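Local coordinates for ATP-citrate lyase beta-subunit (Chlorobium limicola, PDB 6HXJ), which probably takes part, as the beta subunit of ATP-citrate lyase, in converting citrate, ATP and CoA into oxaloacetate, acetyl-CoA, ADP and phosphate, at residues Pro8-Phe13 with Pro21-Ile26; Ser108-Gly111 with Ala116-Leu119; Glu242-Ser245 with Gly249-Lys252; Pro360-Gly365 with Tyr382-Pro387. One frame throughout, in Å; residues are numbered along the deposited sequence.

Contact 1: residues Pro8-Phe13 with Pro21-Ile26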
loop_
_atom_site.group_PDB
_atom_site.type_symbol
_atom_site.label_atom_id
_atom_site.label_comp_id
_atom_site.label_asym_id
_atom_site.label_seq_id
_atom_site.Cartn_x
_atom_site.Cartn_y
_atom_site.Cartn_z
ATOM N N PRO A 8 -33.549 11.009 -54.618
ATOM C CA PRO A 8 -32.974 9.812 -53.981
ATOM C C PRO A 8 -33.236 8.523 -54.739
ATOM O O PRO A 8 -32.311 7.744 -54.965
ATOM C CB PRO A 8 -33.697 9.782 -52.636
ATOM C CG PRO A 8 -33.975 11.184 -52.335
ATOM C CD PRO A 8 -34.246 11.852 -53.627
ATOM N N ALA A 9 -34.499 8.303 -55.119
ATOM C CA ALA A 9 -34.904 7.133 -55.867
ATOM C C ALA A 9 -34.036 7.013 -57.114
ATOM O O ALA A 9 -33.407 5.976 -57.329
ATOM C CB ALA A 9 -36.362 7.256 -56.249
ATOM N N MET A 10 -33.934 8.104 -57.887
ATOM C CA MET A 10 -33.118 8.151 -59.097
ATOM C C MET A 10 -31.668 7.824 -58.808
ATOM O O MET A 10 -31.062 7.072 -59.559
ATOM C CB MET A 10 -33.255 9.499 -59.777
ATOM C CG MET A 10 -34.635 9.726 -60.288
ATOM S SD MET A 10 -34.815 10.900 -61.626
ATOM C CE MET A 10 -36.447 11.544 -61.210
ATOM N N LYS A 11 -31.129 8.323 -57.697
ATOM C CA LYS A 11 -29.758 8.034 -57.305
ATOM C C LYS A 11 -29.528 6.523 -57.193
ATOM O O LYS A 11 -28.514 6.026 -57.686
ATOM C CB LYS A 11 -29.415 8.760 -55.995
ATOM C CG LYS A 11 -28.103 8.317 -55.365
ATOM C CD LYS A 11 -27.559 9.325 -54.373
ATOM C CE LYS A 11 -26.806 8.633 -53.257
ATOM N NZ LYS A 11 -25.742 9.504 -52.690
ATOM N N LEU A 12 -30.485 5.796 -56.578
ATOM C CA LEU A 12 -30.402 4.339 -56.404
ATOM C C LEU A 12 -30.588 3.638 -57.703
ATOM O O LEU A 12 -30.004 2.590 -57.921
ATOM C CB LEU A 12 -31.436 3.860 -55.410
ATOM C CG LEU A 12 -31.416 4.612 -54.093
ATOM C CD1 LEU A 12 -32.090 3.812 -53.022
ATOM C CD2 LEU A 12 -29.983 4.946 -53.666
ATOM N N PHE A 13 -31.405 4.202 -58.574
ATOM C CA PHE A 13 -31.586 3.635 -59.893
ATOM C C PHE A 13 -30.255 3.699 -60.575
ATOM O O PHE A 13 -29.751 2.670 -61.006
ATOM C CB PHE A 13 -32.595 4.442 -60.681
ATOM C CG PHE A 13 -34.011 4.152 -60.307
ATOM C CD1 PHE A 13 -34.308 3.233 -59.312
ATOM C CD2 PHE A 13 -35.056 4.784 -60.957
ATOM C CE1 PHE A 13 -35.627 2.967 -58.960
ATOM C CE2 PHE A 13 -36.374 4.505 -60.620
ATOM C CZ PHE A 13 -36.655 3.603 -59.622
ATOM N N PRO A 21 -33.487 9.848 -66.591
ATOM C CA PRO A 21 -33.174 11.130 -67.217
ATOM C C PRO A 21 -32.234 11.951 -66.347
ATOM O O PRO A 21 -32.287 11.859 -65.114
ATOM C CB PRO A 21 -34.539 11.805 -67.316
ATOM C CG PRO A 21 -35.342 11.202 -66.247
ATOM C CD PRO A 21 -34.904 9.790 -66.194
ATOM N N ASN A 22 -31.366 12.738 -66.993
ATOM C CA ASN A 22 -30.435 13.601 -66.281
ATOM C C ASN A 22 -31.252 14.567 -65.452
ATOM O O ASN A 22 -32.229 15.133 -65.938
ATOM C CB ASN A 22 -29.506 14.336 -67.239
ATOM C CG ASN A 22 -28.618 13.422 -68.055
ATOM O OD1 ASN A 22 -28.143 12.382 -67.583
ATOM N ND2 ASN A 22 -28.397 13.777 -69.317
ATOM N N TYR A 23 -30.911 14.680 -64.178
ATOM C CA TYR A 23 -31.652 15.518 -63.258
ATOM C C TYR A 23 -30.710 16.254 -62.337
ATOM O O TYR A 23 -29.552 15.862 -62.162
ATOM C CB TYR A 23 -32.641 14.650 -62.440
ATOM C CG TYR A 23 -31.968 13.729 -61.441
ATOM C CD1 TYR A 23 -31.425 14.226 -60.264
ATOM C CD2 TYR A 23 -31.806 12.373 -61.711
ATOM C CE1 TYR A 23 -30.742 13.396 -59.375
ATOM C CE2 TYR A 23 -31.154 11.527 -60.814
ATOM C CZ TYR A 23 -30.643 12.038 -59.634
ATOM O OH TYR A 23 -29.982 11.207 -58.765
ATOM N N VAL A 24 -31.224 17.316 -61.732
ATOM C CA VAL A 24 -30.509 18.159 -60.775
ATOM C C VAL A 24 -31.485 18.623 -59.708
ATOM O O VAL A 24 -32.627 18.976 -60.010
ATOM C CB VAL A 24 -29.718 19.342 -61.410
ATOM C CG1 VAL A 24 -28.373 18.882 -61.966
ATOM C CG2 VAL A 24 -30.535 20.094 -62.471
ATOM N N VAL A 25 -31.040 18.577 -58.451
ATOM C CA VAL A 25 -31.837 18.979 -57.293
ATOM C C VAL A 25 -31.256 20.254 -56.697
ATOM O O VAL A 25 -30.061 20.317 -56.408
ATOM C CB VAL A 25 -32.055 17.826 -56.269
ATOM C CG1 VAL A 25 -30.744 17.362 -55.623
ATOM C CG2 VAL A 25 -33.091 18.203 -55.215
ATOM N N ILE A 26 -32.094 21.292 -56.589
ATOM C CA ILE A 26 -31.697 22.620 -56.093
ATOM C C ILE A 26 -32.651 23.158 -55.022
ATOM O O ILE A 26 -33.839 22.845 -55.050
ATOM C CB ILE A 26 -31.489 23.639 -57.257
ATOM C CG1 ILE A 26 -32.738 23.778 -58.163
ATOM C CG2 ILE A 26 -30.252 23.294 -58.083
ATOM C CD1 ILE A 26 -33.666 24.928 -57.874
#
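Met10 and Tyr23 form a Met-aromatic contact that joins helix 6-15 to strand 23-25 in the ATP-grasp part of the chain. Both side chains start toward the opposite segment, then slide past each other in opposite directions. Met10 CG lies beside its own backbone N and anti to the carbonyl carbon (chi1 -66°). This carries the thioether along the ring. Met10 SD sits 4.2 Å from the centroid of the Tyr23 ring, 46° off the ring normal. The sulfur is therefore placed obliquely, neither over the ring centre nor in its plane.

The Tyr23 ring is packed as well against Ile94 and Ala96 of strand 93-96, the neighbour of its own strand. On the other flank of the helix, Ala9, Leu12 and Phe13 pack on strand 200-210. The helix thus lies between two sheets, and Tyr23 links it to the smaller one. With an alanine in place of Tyr23, the thioether of Met10 is likely to lose its aromatic neighbour and be free to turn, with a gap opened between helix and strand.

The Tyr23 hydroxyl ends beside Lys11, whose amine turns away to a salt bridge with Asp222. Tyr23 OH is 3.3 Å from Lys11 N, at an angle too poor for a hydrogen bond, and 3.7 Å from Lys11 CB.

Contact 2: residues Ser108-Gly111 with Ala116-Leu119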
loop_
_atom_site.group_PDB
_atom_site.type_symbol
_atom_site.label_atom_id
_atom_site.label_comp_id
_atom_site.label_asym_id
_atom_site.label_seq_id
_atom_site.Cartn_x
_atom_site.Cartn_y
_atom_site.Cartn_z
ATOM N N SER A 108 -43.169 -2.344 -62.114
ATOM C CA SER A 108 -43.273 -2.208 -60.676
ATOM C C SER A 108 -42.912 -3.519 -60.050
ATOM O O SER A 108 -43.268 -4.584 -60.565
ATOM C CB SER A 108 -44.667 -1.779 -60.230
ATOM O OG SER A 108 -45.617 -2.822 -60.369
ATOM N N ILE A 109 -42.199 -3.437 -58.934
ATOM C CA ILE A 109 -41.801 -4.566 -58.096
ATOM C C ILE A 109 -42.304 -4.275 -56.665
ATOM O O ILE A 109 -41.913 -3.275 -56.071
ATOM C CB ILE A 109 -40.293 -4.925 -58.245
ATOM C CG1 ILE A 109 -39.904 -6.087 -57.349
ATOM C CG2 ILE A 109 -39.348 -3.739 -58.062
ATOM C CD1 ILE A 109 -38.936 -7.054 -57.981
ATOM N N ILE A 110 -43.299 -5.050 -56.224
ATOM C CA ILE A 110 -43.983 -4.858 -54.944
ATOM C C ILE A 110 -43.736 -6.065 -54.078
ATOM O O ILE A 110 -44.051 -7.188 -54.491
ATOM C CB ILE A 110 -45.493 -4.520 -55.137
ATOM C CG1 ILE A 110 -46.206 -5.636 -55.972
ATOM C CG2 ILE A 110 -45.626 -3.151 -55.807
ATOM C CD1 ILE A 110 -47.551 -5.343 -56.692
ATOM N N GLY A 111 -43.111 -5.846 -52.917
ATOM C CA GLY A 111 -42.765 -6.916 -51.995
ATOM C C GLY A 111 -43.968 -7.574 -51.358
ATOM O O GLY A 111 -45.028 -6.952 -51.241
ATOM N N ALA A 116 -41.095 -10.849 -53.752
ATOM C CA ALA A 116 -41.735 -9.755 -54.452
ATOM C C ALA A 116 -42.478 -10.223 -55.679
ATOM O O ALA A 116 -42.453 -11.401 -56.026
ATOM C CB ALA A 116 -40.628 -8.784 -54.841
ATOM N N GLU A 117 -43.183 -9.298 -56.312
ATOM C CA GLU A 117 -43.930 -9.541 -57.531
ATOM C C GLU A 117 -43.556 -8.463 -58.538
ATOM O O GLU A 117 -43.578 -7.274 -58.197
ATOM C CB GLU A 117 -45.424 -9.495 -57.251
ATOM C CG GLU A 117 -46.270 -10.163 -58.316
ATOM C CD GLU A 117 -47.759 -10.188 -58.021
ATOM O OE1 GLU A 117 -48.312 -9.140 -57.611
ATOM O OE2 GLU A 117 -48.370 -11.267 -58.200
ATOM N N LEU A 118 -43.179 -8.877 -59.753
ATOM C CA LEU A 118 -42.816 -7.957 -60.805
ATOM C C LEU A 118 -43.966 -7.872 -61.775
ATOM O O LEU A 118 -44.347 -8.879 -62.357
ATOM C CB LEU A 118 -41.525 -8.412 -61.482
ATOM C CG LEU A 118 -40.972 -7.556 -62.624
ATOM C CD1 LEU A 118 -40.533 -6.169 -62.171
ATOM C CD2 LEU A 118 -39.840 -8.250 -63.292
ATOM N N LEU A 119 -44.562 -6.686 -61.894
ATOM C CA LEU A 119 -45.678 -6.448 -62.802
ATOM C C LEU A 119 -45.118 -5.680 -63.987
ATOM O O LEU A 119 -44.371 -4.713 -63.802
ATOM C CB LEU A 119 -46.821 -5.673 -62.102
ATOM C CG LEU A 119 -47.837 -6.513 -61.306
ATOM C CD1 LEU A 119 -47.247 -7.043 -60.041
ATOM C CD2 LEU A 119 -49.047 -5.701 -60.942
#
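Strands 104-112 and 115-121 form a beta hairpin, and Ser108-Gly111 pairs antiparallel with Ala116-Leu119 within it. The hairpin belongs to the large antiparallel sheet of the ATP-grasp region. Strand 184-195 flanks it next to the first arm, and strand 136-141 next to the second.

Two hydrogen-bonded pairs hold the arms together. Ser108 N donates to Leu119 O at 3.1 Å, and Leu119 N returns a bond to Ser108 O at 2.8 Å. The second of these is the straighter, with 166° at the hydrogen. Ile110 N gives a bond of 3.0 Å to Glu117 O, and Glu117 N returns one of 2.9 Å to Ile110 O. Ile109 with Leu118 and Gly111 with Ala116 are the non-hydrogen-bonded pairs.

One face of the hairpin carries Ile109, Ala116 and Leu118. Ile109 CG1 is anti to its backbone N (chi1 179°), which sends it diagonally to Ala116 CB at 3.8 Å. The Leu118 branch CD1 reaches the Ile109 CB. Helix 163-181 covers this face, with Phe179 touching both Ile109 and Ala116.

Ser108, Ile110, Glu117 and Leu119 lie on the other face. The Ser108 hydroxyl sits beside the Leu119 CB and is hydrogen-bonded to Tyr106 OH. Ile110 and Glu117 run side by side in the same direction. Ile110 reaches past its direct partner to Leu119, bringing Ile110 CD1 to 3.8 Å from Leu119 CD1.

Contact 3: residues Glu242-Ser245 with Gly249-Lys252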
loop_
_atom_site.group_PDB
_atom_site.type_symbol
_atom_site.label_atom_id
_atom_site.label_comp_id
_atom_site.label_asym_id
_atom_site.label_seq_id
_atom_site.Cartn_x
_atom_site.Cartn_y
_atom_site.Cartn_z
ATOM N N GLU A 242 -37.904 14.425 -32.618
ATOM C CA GLU A 242 -36.526 14.643 -32.182
ATOM C C GLU A 242 -36.334 13.924 -30.835
ATOM O O GLU A 242 -35.366 13.173 -30.643
ATOM C CB GLU A 242 -36.279 16.178 -32.074
ATOM C CG GLU A 242 -34.974 16.614 -31.408
ATOM C CD GLU A 242 -35.022 17.863 -30.535
ATOM O OE1 GLU A 242 -34.340 17.867 -29.483
ATOM O OE2 GLU A 242 -35.724 18.836 -30.901
ATOM N N ILE A 243 -37.299 14.157 -29.923
ATOM C CA ILE A 243 -37.329 13.553 -28.594
ATOM C C ILE A 243 -37.301 12.020 -28.710
ATOM O O ILE A 243 -36.497 11.387 -28.038
ATOM C CB ILE A 243 -38.503 14.083 -27.717
ATOM C CG1 ILE A 243 -38.245 15.546 -27.309
ATOM C CG2 ILE A 243 -38.645 13.226 -26.438
ATOM C CD1 ILE A 243 -39.450 16.320 -26.961
ATOM N N ASP A 244 -38.132 11.446 -29.605
ATOM C CA ASP A 244 -38.239 10.009 -29.853
ATOM C C ASP A 244 -36.928 9.406 -30.346
ATOM O O ASP A 244 -36.512 8.386 -29.802
ATOM C CB ASP A 244 -39.408 9.693 -30.811
ATOM C CG ASP A 244 -39.898 8.250 -30.887
ATOM O OD1 ASP A 244 -39.213 7.352 -30.341
ATOM O OD2 ASP A 244 -40.951 8.015 -31.514
ATOM N N SER A 245 -36.279 10.021 -31.353
ATOM C CA SER A 245 -35.017 9.520 -31.908
ATOM C C SER A 245 -33.909 9.376 -30.847
ATOM O O SER A 245 -33.170 8.387 -30.850
ATOM C CB SER A 245 -34.556 10.410 -33.059
ATOM O OG SER A 245 -34.268 11.723 -32.611
ATOM N N GLY A 249 -37.264 4.561 -25.598
ATOM C CA GLY A 249 -38.711 4.390 -25.703
ATOM C C GLY A 249 -39.277 5.028 -26.964
ATOM O O GLY A 249 -38.549 5.315 -27.926
ATOM N N SER A 250 -40.581 5.299 -26.958
ATOM C CA SER A 250 -41.257 5.909 -28.105
ATOM C C SER A 250 -42.281 6.981 -27.704
ATOM O O SER A 250 -43.092 6.770 -26.799
ATOM C CB SER A 250 -41.901 4.826 -28.978
ATOM O OG SER A 250 -42.678 5.354 -30.042
ATOM N N VAL A 251 -42.211 8.139 -28.378
ATOM C CA VAL A 251 -43.143 9.267 -28.233
ATOM C C VAL A 251 -43.549 9.766 -29.629
ATOM O O VAL A 251 -42.694 10.081 -30.455
ATOM C CB VAL A 251 -42.733 10.410 -27.275
ATOM C CG1 VAL A 251 -42.830 9.990 -25.813
ATOM C CG2 VAL A 251 -41.363 10.983 -27.614
ATOM N N LYS A 252 -44.862 9.746 -29.915
ATOM C CA LYS A 252 -45.419 10.127 -31.211
ATOM C C LYS A 252 -46.512 11.170 -31.001
ATOM O O LYS A 252 -47.322 11.057 -30.077
ATOM C CB LYS A 252 -45.975 8.883 -31.953
ATOM C CG LYS A 252 -44.970 7.739 -32.125
ATOM C CD LYS A 252 -45.262 6.916 -33.359
ATOM C CE LYS A 252 -44.072 6.084 -33.773
ATOM N NZ LYS A 252 -44.184 5.628 -35.187
#
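Ile243 on helix 235-246 meets Val251 on strand 250-255 through its CG2 branch. The two side chains cross obliquely, with Ile243 CG2 3.7 Å from Val251 CG2. Ile243 also packs on Trp298, Ala299 and Ala302, and Val251 on Leu303, so helix 297-309 adjoins the same apolar patch.

Asp244 follows and has the largest buried area of any residue in the contact. Its CG is anti to the backbone N (chi1 -164°), and the carboxylate reaches across to the strand backbone. Val251 N donates to Asp244 OD2, but the bond is weak: 3.4 Å, with 141° at the hydrogen. The other oxygen, Asp244 OD1, lies 3.4 Å from Ser250 CA. The carboxylate also lies beside Gly249 O and Val251 O, without hydrogen bonds to them. The Lys252 amine stays apart, with NZ 5.4 Å from Asp244 OD2, although its charge may favour the carboxylate at longer range. Ser250 OG is hydrogen-bonded to Glu290 on strand 287-292.

The contact is a tight helix-to-strand connection. It brings the chain into the strand outermost within this chain of the mixed sheet in the citrate-binding region, an alpha/beta domain related to succinyl-CoA synthetase, with bound citrate about 7 Å from the Ser250 side chain.

Contact 4: residues Pro360-Gly365 with Tyr382-Pro387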
loop_
_atom_site.group_PDB
_atom_site.type_symbol
_atom_site.label_atom_id
_atom_site.label_comp_id
_atom_site.label_asym_id
_atom_site.label_seq_id
_atom_site.Cartn_x
_atom_site.Cartn_y
_atom_site.Cartn_z
ATOM N N PRO A 360 -47.049 -1.878 -14.368
ATOM C CA PRO A 360 -46.171 -1.923 -13.187
ATOM C C PRO A 360 -46.180 -0.611 -12.414
ATOM O O PRO A 360 -46.055 0.461 -13.018
ATOM C CB PRO A 360 -44.797 -2.272 -13.773
ATOM C CG PRO A 360 -45.106 -2.986 -15.031
ATOM C CD PRO A 360 -46.308 -2.259 -15.582
ATOM N N ASN A 361 -46.442 -0.713 -11.080
ATOM C CA ASN A 361 -46.567 0.380 -10.111
ATOM C C ASN A 361 -47.789 1.260 -10.387
ATOM O O ASN A 361 -47.732 2.476 -10.194
ATOM C CB ASN A 361 -45.274 1.194 -9.989
ATOM C CG ASN A 361 -44.175 0.397 -9.354
ATOM O OD1 ASN A 361 -44.230 0.047 -8.172
ATOM N ND2 ASN A 361 -43.158 0.067 -10.130
ATOM N N GLU A 362 -48.921 0.619 -10.776
ATOM C CA GLU A 362 -50.188 1.311 -11.059
ATOM C C GLU A 362 -50.796 1.917 -9.801
ATOM O O GLU A 362 -51.335 3.009 -9.896
ATOM C CB GLU A 362 -51.217 0.463 -11.850
ATOM C CG GLU A 362 -51.659 -0.833 -11.184
ATOM C CD GLU A 362 -52.550 -1.704 -12.055
ATOM O OE1 GLU A 362 -52.027 -2.675 -12.652
ATOM O OE2 GLU A 362 -53.763 -1.404 -12.162
ATOM N N ALA A 363 -50.661 1.269 -8.631
ATOM C CA ALA A 363 -51.184 1.789 -7.365
ATOM C C ALA A 363 -50.590 3.160 -7.036
ATOM O O ALA A 363 -51.337 4.135 -6.894
ATOM C CB ALA A 363 -50.902 0.796 -6.243
ATOM N N GLN A 364 -49.242 3.232 -7.011
ATOM C CA GLN A 364 -48.467 4.446 -6.740
ATOM C C GLN A 364 -48.716 5.567 -7.757
ATOM O O GLN A 364 -48.930 6.695 -7.336
ATOM C CB GLN A 364 -46.967 4.155 -6.626
ATOM C CG GLN A 364 -46.578 3.227 -5.483
ATOM C CD GLN A 364 -46.188 1.863 -5.982
ATOM O OE1 GLN A 364 -46.981 1.140 -6.612
ATOM N NE2 GLN A 364 -44.949 1.479 -5.692
ATOM N N GLY A 365 -48.669 5.275 -9.061
ATOM C CA GLY A 365 -48.906 6.269 -10.105
ATOM C C GLY A 365 -50.333 6.788 -10.110
ATOM O O GLY A 365 -50.547 7.999 -10.268
ATOM N N TYR A 382 -59.608 6.250 -12.889
ATOM C CA TYR A 382 -60.159 4.906 -12.833
ATOM C C TYR A 382 -59.051 3.863 -12.981
ATOM O O TYR A 382 -57.975 4.128 -13.547
ATOM C CB TYR A 382 -61.238 4.710 -13.921
ATOM C CG TYR A 382 -62.321 5.765 -13.913
ATOM C CD1 TYR A 382 -63.452 5.626 -13.116
ATOM C CD2 TYR A 382 -62.212 6.908 -14.698
ATOM C CE1 TYR A 382 -64.452 6.597 -13.106
ATOM C CE2 TYR A 382 -63.197 7.891 -14.687
ATOM C CZ TYR A 382 -64.311 7.737 -13.883
ATOM O OH TYR A 382 -65.276 8.720 -13.860
ATOM N N ASP A 383 -59.328 2.668 -12.462
ATOM C CA ASP A 383 -58.430 1.541 -12.537
ATOM C C ASP A 383 -58.942 0.582 -13.629
ATOM O O ASP A 383 -59.932 0.879 -14.303
ATOM C CB ASP A 383 -58.370 0.857 -11.162
ATOM C CG ASP A 383 -59.691 0.264 -10.685
ATOM O OD1 ASP A 383 -60.703 1.013 -10.648
ATOM O OD2 ASP A 383 -59.716 -0.950 -10.352
ATOM N N ARG A 384 -58.271 -0.578 -13.776
ATOM C CA ARG A 384 -58.574 -1.663 -14.720
ATOM C C ARG A 384 -60.041 -2.126 -14.751
ATOM O O ARG A 384 -60.496 -2.579 -15.807
ATOM C CB ARG A 384 -57.668 -2.850 -14.431
ATOM C CG ARG A 384 -57.703 -3.302 -12.980
ATOM C CD ARG A 384 -56.379 -3.860 -12.581
ATOM N NE ARG A 384 -56.188 -5.121 -13.264
ATOM C CZ ARG A 384 -55.028 -5.561 -13.703
ATOM N NH1 ARG A 384 -53.924 -4.850 -13.506
ATOM N NH2 ARG A 384 -54.956 -6.722 -14.331
ATOM N N SER A 385 -60.771 -2.024 -13.607
ATOM C CA SER A 385 -62.190 -2.418 -13.502
ATOM C C SER A 385 -63.096 -1.637 -14.491
ATOM O O SER A 385 -64.083 -2.190 -14.998
ATOM C CB SER A 385 -62.690 -2.304 -12.066
ATOM O OG SER A 385 -62.391 -1.035 -11.515
ATOM N N MET A 386 -62.703 -0.380 -14.806
ATOM C CA MET A 386 -63.334 0.485 -15.794
ATOM C C MET A 386 -62.864 -0.025 -17.173
ATOM O O MET A 386 -61.658 0.045 -17.437
ATOM C CB MET A 386 -62.875 1.935 -15.559
ATOM C CG MET A 386 -63.109 2.898 -16.730
ATOM S SD MET A 386 -64.851 3.160 -17.198
ATOM C CE MET A 386 -65.442 4.102 -15.758
ATOM N N PRO A 387 -63.761 -0.573 -18.051
ATOM C CA PRO A 387 -63.312 -1.046 -19.378
ATOM C C PRO A 387 -62.516 0.087 -20.035
ATOM O O PRO A 387 -62.827 1.255 -19.830
ATOM C CB PRO A 387 -64.613 -1.497 -20.051
ATOM C CG PRO A 387 -65.509 -1.812 -18.934
ATOM C CD PRO A 387 -65.213 -0.780 -17.898
#
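Glu362 and Arg384 meet in a salt bridge between the start of helix 362-371 and the loop after strand 378-382. The Glu362 CB points toward that loop. CG lies between the backbone N and the carbonyl carbon (chi1 60°), and the chain beyond it runs extended, which brings the carboxylate out to the arginine. Glu362 CD comes to 3.7 Å from Arg384 NH1, in the plane of the guanidinium and at its edge. Glu362 OE1 makes the ionic contact, 3.0 Å from Arg384 NH1. The hydrogen bond within it is weak, with only 121° at the hydrogen. OE1 also accepts a hydrogen bond from Gly359 N, so two donors hold this oxygen. Glu362 OE2 lies alongside the arginine chain, 3.6 Å from Arg384 CD.

The two side chains cross at about a right angle, yet the carboxylate and guanidinium planes are only 22° apart. Bends at chi2 and chi3 let Arg384 present NH1 in this way. Its NH2 is hydrogen-bonded to a polar side chain of another protein chain, and an aromatic side chain of that protein makes a cation-pi contact with Arg384. Were Glu362 cut back to an alanine, Arg384 NH1 would probably lose its anionic mate, and the guanidinium would be less firmly held toward the partner protein.

Arg384 sits in a type I beta turn, Asp383 to Met386. Strand 352-356, helix 362-371 and strand 378-382 form a beta-alpha-beta crossover. The salt bridge ties the first turn of the crossover helix to the loop that follows the second parallel strand.

How the contacts relate
The four contacts follow one another along the chain. Contacts 1 and 2 belong to the ATP-grasp region, their centres about 22 Å apart. The large antiparallel sheet connects them: contact 2 is a hairpin within it, and the helix of contact 1 packs on its strand 200-210. Contact 1 also joins this helix to a smaller three-stranded sheet. Contacts 3 and 4 belong to the citrate-binding region, with centres about 25 Å apart. They mark opposite edges of one mixed sheet, where strands 250-255 and 378-382 are outermost within this chain. Contacts 1 and 4 are farthest apart, about 54 Å between centres. The two pairs thus occupy different regions, and contact 4 meets another protein.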